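Local coordinates for hypothetical protein PH0495 (Pyrococcus horikoshii, PDB 1X3L), which catalyses the ATP-dependent phosphorylation of D-glycerate to 2-phosphoglycerate, using magnesium as cofactor and accepting other nucleotides or pyrophosphate as phosphate donor, at residues 26-31 with 64-69. Numbering follows the deposited sequence.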
# COMPACT_ATOMS: atom_id res chain seq x y z
N ALA A 26 -8.37 10.24 0.41
CA ALA A 26 -8.53 9.22 1.44
C ALA A 26 -8.60 9.83 2.84
O ALA A 26 -9.41 9.41 3.67
CB ALA A 26 -7.39 8.21 1.37
N VAL A 27 -7.76 10.84 3.10
CA VAL A 27 -7.77 11.49 4.40
C VAL A 27 -9.10 12.20 4.63
O VAL A 27 -9.69 12.08 5.71
CB VAL A 27 -6.62 12.52 4.55
CG1 VAL A 27 -6.80 13.33 5.84
CG2 VAL A 27 -5.27 11.80 4.56
N LEU A 28 -9.58 12.93 3.63
CA LEU A 28 -10.85 13.64 3.77
C LEU A 28 -12.04 12.69 3.90
O LEU A 28 -13.00 12.99 4.61
CB LEU A 28 -11.06 14.61 2.60
CG LEU A 28 -9.99 15.71 2.49
CD1 LEU A 28 -10.39 16.73 1.44
CD2 LEU A 28 -9.82 16.39 3.86
N ASN A 29 -11.98 11.53 3.23
CA ASN A 29 -13.06 10.56 3.33
C ASN A 29 -13.13 10.00 4.75
O ASN A 29 -14.21 9.71 5.27
CB ASN A 29 -12.86 9.38 2.37
CG ASN A 29 -13.02 9.76 0.91
OD1 ASN A 29 -13.80 10.65 0.57
ND2 ASN A 29 -12.30 9.07 0.04
N ALA A 30 -11.96 9.84 5.36
CA ALA A 30 -11.86 9.27 6.70
C ALA A 30 -12.01 10.26 7.85
O ALA A 30 -12.60 9.93 8.88
CB ALA A 30 -10.52 8.54 6.85
N VAL A 31 -11.46 11.45 7.68
CA VAL A 31 -11.48 12.48 8.71
C VAL A 31 -12.49 13.59 8.46
O VAL A 31 -12.35 14.35 7.51
CB VAL A 31 -10.08 13.13 8.86
CG1 VAL A 31 -10.06 14.04 10.08
CG2 VAL A 31 -9.01 12.05 8.97
N ALA A 64 -0.67 15.41 4.58
CA ALA A 64 -0.56 16.58 5.44
C ALA A 64 -1.42 17.73 4.93
O ALA A 64 -2.05 18.45 5.70
CB ALA A 64 0.90 17.02 5.54
N ARG A 65 -1.43 17.91 3.61
CA ARG A 65 -2.20 18.98 2.99
C ARG A 65 -3.69 18.82 3.30
O ARG A 65 -4.40 19.81 3.53
CB ARG A 65 -1.96 18.97 1.47
CG ARG A 65 -2.58 20.14 0.72
CD ARG A 65 -2.01 20.23 -0.69
NE ARG A 65 -2.33 19.07 -1.52
CZ ARG A 65 -3.49 18.86 -2.13
NH1 ARG A 65 -4.47 19.74 -2.01
NH2 ARG A 65 -3.68 17.76 -2.85
N ALA A 66 -4.17 17.58 3.32
CA ALA A 66 -5.58 17.31 3.62
C ALA A 66 -5.91 17.74 5.04
O ALA A 66 -6.96 18.35 5.30
CB ALA A 66 -5.88 15.83 3.43
N ILE A 67 -5.03 17.43 5.98
CA ILE A 67 -5.26 17.79 7.37
C ILE A 67 -5.31 19.31 7.55
O ILE A 67 -6.17 19.84 8.25
CB ILE A 67 -4.17 17.20 8.29
CG1 ILE A 67 -4.28 15.67 8.30
CG2 ILE A 67 -4.33 17.74 9.70
CD1 ILE A 67 -5.58 15.15 8.84
N GLU A 68 -4.39 20.02 6.90
CA GLU A 68 -4.35 21.48 6.99
C GLU A 68 -5.59 22.13 6.37
O GLU A 68 -5.97 23.23 6.75
CB GLU A 68 -3.11 22.06 6.29
CG GLU A 68 -1.78 21.70 6.92
CD GLU A 68 -0.65 22.55 6.36
OE1 GLU A 68 -0.53 22.66 5.12
OE2 GLU A 68 0.13 23.10 7.17
N ASP A 69 -6.21 21.45 5.40
CA ASP A 69 -7.39 22.01 4.76
C ASP A 69 -8.65 21.89 5.60
O ASP A 69 -9.66 22.54 5.31
CB ASP A 69 -7.63 21.36 3.39
CG ASP A 69 -6.55 21.69 2.38
OD1 ASP A 69 -5.95 22.79 2.48
OD2 ASP A 69 -6.30 20.87 1.47
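With chi1 at 171°, Val-27 holds CG1 opposite its own backbone nitrogen and directs that methyl at Ala-66 and Ile-67 of the facing helix. Ile-67 answers with two successive turns of about -60°, its CG1 opposite the carbonyl carbon, a bent course that swings CD1 back to the valine. The two methyls, Val-27 CG1 and Ile-67 CD1, meet at 3.7 Å, and the side chains cross at about a right angle. Beside them, the single methyl of Ala-66 lies against the branch point of the valine, its CB 3.6 Å from both CB and CG1 of Val-27. Leu-28, one residue on, reaches the same alanine from its flank: CD2 lies 4.0 Å from Ala-66 CB and 3.8 Å from the carbonyl O of Ala-66, so that one leucine methyl touches both the methyl and the carbonyl oxygen of that residue. With an alanine at the point of nearest approach, the axes of segments 26-30 and 64-69 pass 9.1 Å apart at a crossing angle of -42°. The CA atoms of Val-27 and Ala-66 are 6.3 Å apart. Helix 23-30 thereby packs on helix 60-70, which follows strand 51-56 of the parallel six-stranded sheet. Val-27 also touches Leu-192 and Ile-265 on two strands of that sheet, setting helix 23-30 against it as well. Asp-69 OD2 is hydrogen-bonded to Tyr-24 OH, and the Tyr-24 ring receives Arg-65 in a cation-pi contact, adding polar links between the same two helices. Between the two segments the side chains meet only through apolar groups, the one polar atom touched being the carbonyl O of Ala-66, and the stability of the contact probably rests on shape fit and the exclusion of water.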